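Local coordinates for pesticidal crystal protein Cry2Aa (Bacillus thuringiensis serovar kurstaki, PDB 1I5P) that kills dipteran and lepidopteran larvae by binding to their midgut epithelial cells and promoting colloid-osmotic lysis, at residues Leu212-Cys223 against Val256-Tyr264. Numbering follows the deposited sequence.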
loop_
_atom_site.group_PDB
_atom_site.type_symbol
_atom_site.label_atom_id
_atom_site.label_comp_id
_atom_site.label_asym_id
_atom_site.label_seq_id
_atom_site.Cartn_x
_atom_site.Cartn_y
_atom_site.Cartn_z
ATOM N N LEU A 212 -22.108 -10.105 0.241
ATOM C CA LEU A 212 -20.822 -9.508 0.578
ATOM C C LEU A 212 -19.687 -10.259 -0.109
ATOM O O LEU A 212 -18.797 -9.653 -0.706
ATOM C CB LEU A 212 -20.601 -9.517 2.094
ATOM C CG LEU A 212 -19.347 -8.762 2.562
ATOM C CD1 LEU A 212 -19.434 -7.302 2.127
ATOM C CD2 LEU A 212 -19.211 -8.857 4.080
ATOM N N ARG A 213 -19.722 -11.584 -0.030
ATOM C CA ARG A 213 -18.685 -12.383 -0.657
ATOM C C ARG A 213 -18.741 -12.303 -2.181
ATOM O O ARG A 213 -17.744 -11.975 -2.829
ATOM C CB ARG A 213 -18.793 -13.851 -0.243
ATOM C CG ARG A 213 -17.730 -14.737 -0.907
ATOM C CD ARG A 213 -18.200 -16.179 -1.037
ATOM N NE ARG A 213 -17.187 -17.061 -1.622
ATOM C CZ ARG A 213 -17.015 -17.277 -2.927
ATOM N NH1 ARG A 213 -17.789 -16.682 -3.824
ATOM N NH2 ARG A 213 -16.064 -18.108 -3.334
ATOM N N ASN A 214 -19.903 -12.604 -2.753
ATOM C CA ASN A 214 -20.052 -12.607 -4.210
ATOM C C ASN A 214 -19.817 -11.271 -4.887
ATOM O O ASN A 214 -19.187 -11.217 -5.942
ATOM C CB ASN A 214 -21.425 -13.158 -4.603
ATOM C CG ASN A 214 -21.599 -14.618 -4.212
ATOM O OD1 ASN A 214 -20.624 -15.332 -3.987
ATOM N ND2 ASN A 214 -22.845 -15.070 -4.145
ATOM N N TYR A 215 -20.311 -10.188 -4.300
ATOM C CA TYR A 215 -20.094 -8.889 -4.916
ATOM C C TYR A 215 -18.649 -8.432 -4.720
ATOM O O TYR A 215 -18.083 -7.769 -5.584
ATOM C CB TYR A 215 -21.097 -7.865 -4.377
ATOM C CG TYR A 215 -22.474 -8.042 -4.992
ATOM C CD1 TYR A 215 -23.522 -8.602 -4.265
ATOM C CD2 TYR A 215 -22.710 -7.698 -6.327
ATOM C CE1 TYR A 215 -24.774 -8.817 -4.849
ATOM C CE2 TYR A 215 -23.954 -7.908 -6.921
ATOM C CZ TYR A 215 -24.982 -8.467 -6.177
ATOM O OH TYR A 215 -26.211 -8.664 -6.766
ATOM N N THR A 216 -18.042 -8.806 -3.598
ATOM C CA THR A 216 -16.644 -8.444 -3.364
ATOM C C THR A 216 -15.825 -9.099 -4.477
ATOM O O THR A 216 -14.902 -8.502 -5.030
ATOM C CB THR A 216 -16.143 -8.962 -1.992
ATOM O OG1 THR A 216 -16.733 -8.184 -0.942
ATOM C CG2 THR A 216 -14.628 -8.871 -1.901
ATOM N N ARG A 217 -16.184 -10.335 -4.801
ATOM C CA ARG A 217 -15.507 -11.071 -5.852
ATOM C C ARG A 217 -15.664 -10.369 -7.202
ATOM O O ARG A 217 -14.675 -10.048 -7.863
ATOM C CB ARG A 217 -16.063 -12.495 -5.922
ATOM C CG ARG A 217 -15.729 -13.248 -7.201
ATOM C CD ARG A 217 -17.010 -13.584 -7.945
ATOM N NE ARG A 217 -17.593 -14.841 -7.494
ATOM C CZ ARG A 217 -18.890 -15.127 -7.534
ATOM N NH1 ARG A 217 -19.761 -14.240 -7.994
ATOM N NH2 ARG A 217 -19.313 -16.314 -7.128
ATOM N N ASP A 218 -16.906 -10.120 -7.603
ATOM C CA ASP A 218 -17.177 -9.470 -8.884
ATOM C C ASP A 218 -16.505 -8.109 -9.026
ATOM O O ASP A 218 -15.839 -7.833 -10.031
ATOM C CB ASP A 218 -18.685 -9.299 -9.085
ATOM C CG ASP A 218 -19.420 -10.624 -9.146
ATOM O OD1 ASP A 218 -18.751 -11.671 -9.227
ATOM O OD2 ASP A 218 -20.667 -10.617 -9.117
ATOM N N TYR A 219 -16.688 -7.258 -8.024
ATOM C CA TYR A 219 -16.106 -5.929 -8.054
ATOM C C TYR A 219 -14.584 -5.959 -7.966
ATOM O O TYR A 219 -13.906 -5.177 -8.632
ATOM C CB TYR A 219 -16.689 -5.088 -6.920
ATOM C CG TYR A 219 -18.195 -4.921 -6.985
ATOM C CD1 TYR A 219 -18.905 -4.475 -5.873
ATOM C CD2 TYR A 219 -18.910 -5.206 -8.152
ATOM C CE1 TYR A 219 -20.282 -4.316 -5.916
ATOM C CE2 TYR A 219 -20.300 -5.047 -8.206
ATOM C CZ TYR A 219 -20.976 -4.605 -7.082
ATOM O OH TYR A 219 -22.346 -4.466 -7.097
ATOM N N SER A 220 -14.045 -6.855 -7.145
ATOM C CA SER A 220 -12.594 -6.959 -6.997
ATOM C C SER A 220 -11.966 -7.392 -8.309
ATOM O O SER A 220 -11.041 -6.746 -8.805
ATOM C CB SER A 220 -12.224 -7.968 -5.905
ATOM O OG SER A 220 -12.569 -7.502 -4.608
ATOM N N ASN A 221 -12.472 -8.483 -8.875
ATOM C CA ASN A 221 -11.932 -8.983 -10.135
ATOM C C ASN A 221 -12.050 -7.947 -11.251
ATOM O O ASN A 221 -11.119 -7.772 -12.037
ATOM C CB ASN A 221 -12.632 -10.285 -10.543
ATOM C CG ASN A 221 -12.255 -11.464 -9.651
ATOM O OD1 ASN A 221 -11.241 -11.433 -8.950
ATOM N ND2 ASN A 221 -13.065 -12.519 -9.690
ATOM N N TYR A 222 -13.184 -7.252 -11.313
ATOM C CA TYR A 222 -13.373 -6.236 -12.343
ATOM C C TYR A 222 -12.304 -5.149 -12.250
ATOM O O TYR A 222 -11.749 -4.725 -13.264
ATOM C CB TYR A 222 -14.756 -5.588 -12.228
ATOM C CG TYR A 222 -14.929 -4.411 -13.166
ATOM C CD1 TYR A 222 -15.121 -4.599 -14.537
ATOM C CD2 TYR A 222 -14.842 -3.106 -12.689
ATOM C CE1 TYR A 222 -15.221 -3.510 -15.411
ATOM C CE2 TYR A 222 -14.936 -2.014 -13.549
ATOM C CZ TYR A 222 -15.124 -2.217 -14.903
ATOM O OH TYR A 222 -15.209 -1.117 -15.734
ATOM N N CYS A 223 -12.020 -4.695 -11.031
ATOM C CA CYS A 223 -11.008 -3.659 -10.824
ATOM C C CYS A 223 -9.621 -4.160 -11.203
ATOM O O CYS A 223 -8.871 -3.482 -11.902
ATOM C CB CYS A 223 -10.995 -3.199 -9.361
ATOM S SG CYS A 223 -12.432 -2.241 -8.870
ATOM N N VAL A 256 -10.021 -2.123 -2.949
ATOM C CA VAL A 256 -10.106 -3.537 -3.267
ATOM C C VAL A 256 -9.522 -4.351 -2.116
ATOM O O VAL A 256 -10.062 -5.396 -1.755
ATOM C CB VAL A 256 -9.343 -3.871 -4.558
ATOM C CG1 VAL A 256 -9.440 -5.362 -4.836
ATOM C CG2 VAL A 256 -9.924 -3.079 -5.726
ATOM N N SER A 257 -8.432 -3.855 -1.535
ATOM C CA SER A 257 -7.765 -4.528 -0.418
ATOM C C SER A 257 -8.577 -4.525 0.880
ATOM O O SER A 257 -8.390 -5.395 1.735
ATOM C CB SER A 257 -6.412 -3.884 -0.146
ATOM O OG SER A 257 -5.491 -4.183 -1.183
ATOM N N ILE A 258 -9.465 -3.548 1.043
ATOM C CA ILE A 258 -10.259 -3.521 2.259
ATOM C C ILE A 258 -11.565 -4.302 2.107
ATOM O O ILE A 258 -12.087 -4.824 3.092
ATOM C CB ILE A 258 -10.567 -2.071 2.718
ATOM C CG1 ILE A 258 -10.978 -2.075 4.192
ATOM C CG2 ILE A 258 -11.674 -1.467 1.863
ATOM C CD1 ILE A 258 -9.869 -2.492 5.146
ATOM N N TRP A 259 -12.077 -4.410 0.881
ATOM C CA TRP A 259 -13.334 -5.130 0.652
ATOM C C TRP A 259 -13.304 -6.577 1.138
ATOM O O TRP A 259 -14.236 -7.033 1.800
ATOM C CB TRP A 259 -13.701 -5.123 -0.833
ATOM C CG TRP A 259 -13.926 -3.764 -1.412
ATOM C CD1 TRP A 259 -14.223 -2.612 -0.731
ATOM C CD2 TRP A 259 -13.889 -3.413 -2.796
ATOM N NE1 TRP A 259 -14.368 -1.566 -1.613
ATOM C CE2 TRP A 259 -14.167 -2.029 -2.888
ATOM C CE3 TRP A 259 -13.644 -4.132 -3.973
ATOM C CZ2 TRP A 259 -14.209 -1.352 -4.106
ATOM C CZ3 TRP A 259 -13.686 -3.458 -5.187
ATOM C CH2 TRP A 259 -13.964 -2.081 -5.242
ATOM N N SER A 260 -12.236 -7.296 0.803
ATOM C CA SER A 260 -12.117 -8.688 1.204
ATOM C C SER A 260 -11.830 -8.821 2.697
ATOM O O SER A 260 -11.625 -9.927 3.196
ATOM C CB SER A 260 -11.033 -9.397 0.378
ATOM O OG SER A 260 -9.772 -8.777 0.531
ATOM N N LEU A 261 -11.803 -7.689 3.402
ATOM C CA LEU A 261 -11.581 -7.696 4.849
ATOM C C LEU A 261 -12.841 -7.213 5.564
ATOM O O LEU A 261 -12.903 -7.215 6.789
ATOM C CB LEU A 261 -10.381 -6.812 5.232
ATOM C CG LEU A 261 -9.015 -7.346 4.779
ATOM C CD1 LEU A 261 -7.924 -6.378 5.195
ATOM C CD2 LEU A 261 -8.768 -8.739 5.374
ATOM N N PHE A 262 -13.846 -6.798 4.796
ATOM C CA PHE A 262 -15.108 -6.340 5.381
ATOM C C PHE A 262 -15.725 -7.483 6.190
ATOM O O PHE A 262 -16.499 -7.259 7.120
ATOM C CB PHE A 262 -16.098 -5.918 4.288
ATOM C CG PHE A 262 -15.997 -4.466 3.875
ATOM C CD1 PHE A 262 -16.929 -3.929 2.992
ATOM C CD2 PHE A 262 -15.005 -3.634 4.381
ATOM C CE1 PHE A 262 -16.879 -2.588 2.619
ATOM C CE2 PHE A 262 -14.944 -2.290 4.017
ATOM C CZ PHE A 262 -15.882 -1.763 3.136
ATOM N N LYS A 263 -15.374 -8.711 5.820
ATOM C CA LYS A 263 -15.880 -9.902 6.496
ATOM C C LYS A 263 -15.351 -9.986 7.931
ATOM O O LYS A 263 -15.794 -10.825 8.714
ATOM C CB LYS A 263 -15.463 -11.162 5.724
ATOM C CG LYS A 263 -13.981 -11.504 5.895
ATOM C CD LYS A 263 -13.363 -12.276 4.721
ATOM C CE LYS A 263 -13.625 -13.769 4.759
ATOM N NZ LYS A 263 -12.650 -14.476 3.873
ATOM N N TYR A 264 -14.392 -9.128 8.268
ATOM C CA TYR A 264 -13.821 -9.114 9.615
ATOM C C TYR A 264 -14.200 -7.867 10.405
ATOM O O TYR A 264 -14.519 -6.823 9.834
ATOM C CB TYR A 264 -12.288 -9.206 9.554
ATOM C CG TYR A 264 -11.757 -10.525 9.045
ATOM C CD1 TYR A 264 -11.186 -10.626 7.777
ATOM C CD2 TYR A 264 -11.857 -11.685 9.820
ATOM C CE1 TYR A 264 -10.731 -11.854 7.285
ATOM C CE2 TYR A 264 -11.411 -12.915 9.336
ATOM C CZ TYR A 264 -10.854 -12.992 8.070
ATOM O OH TYR A 264 -10.460 -14.213 7.578
HETATM O O HOH W 1 -10.903 -7.705 -2.530
#
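The Trp259 ring meets the helix of Leu212-Cys223 along an edge: Ser220 OG lies near its plane, 3.6 Å from Trp259 CE3, and Cys223 SG sits at the rim, 3.9 Å from Trp259 CH2. Tyr219 CB comes in obliquely, against Trp259 CZ3. One face of the indole lies over CA of Val256, a residue of its own helical turn. This is knobs-into-holes packing in the helical bundle of the delta-endotoxin N-terminal domain, with Trp259 as the knob and Thr216, Tyr219, Ser220 and Cys223 forming the hole on helix 202-232. With CG anti to its own carbonyl carbon (chi1 -62°), the indole reaches between the helices, and its NE1 is held by a hydrogen bond to Asn182 on helix 170-193.

Cys223 SG makes a sulfur-aromatic contact, 5.1 Å from the centroid of the Trp259 six-membered ring and 77° off its normal, so the sulfur lies beside the ring rather than above it. Val256 completes this end with its two methyls divided, CG2 against Cys223 CB and CG1 alongside Ser220.

Further along, Thr216 CG2 rests on the backbone of Ser260, while Thr216 OG1 turns back to Leu212 O, which also accepts from Thr216 N. Leu212 then reaches the type I turn Trp259-Phe262: its CD1 lies 4.2 Å from Phe262 CB, near the plane of the Phe262 ring at its edge, and one face of that ring looks onto Trp259 CA. In the next turn, Leu261-Tyr264, Lys263 NZ forms salt bridges with Asp578 and Asp589, tying this end of the bundle to the C-terminal domain.

A water bridges the two helices, donating to Ser220 OG at 2.7 Å and to Val256 O at 2.6 Å.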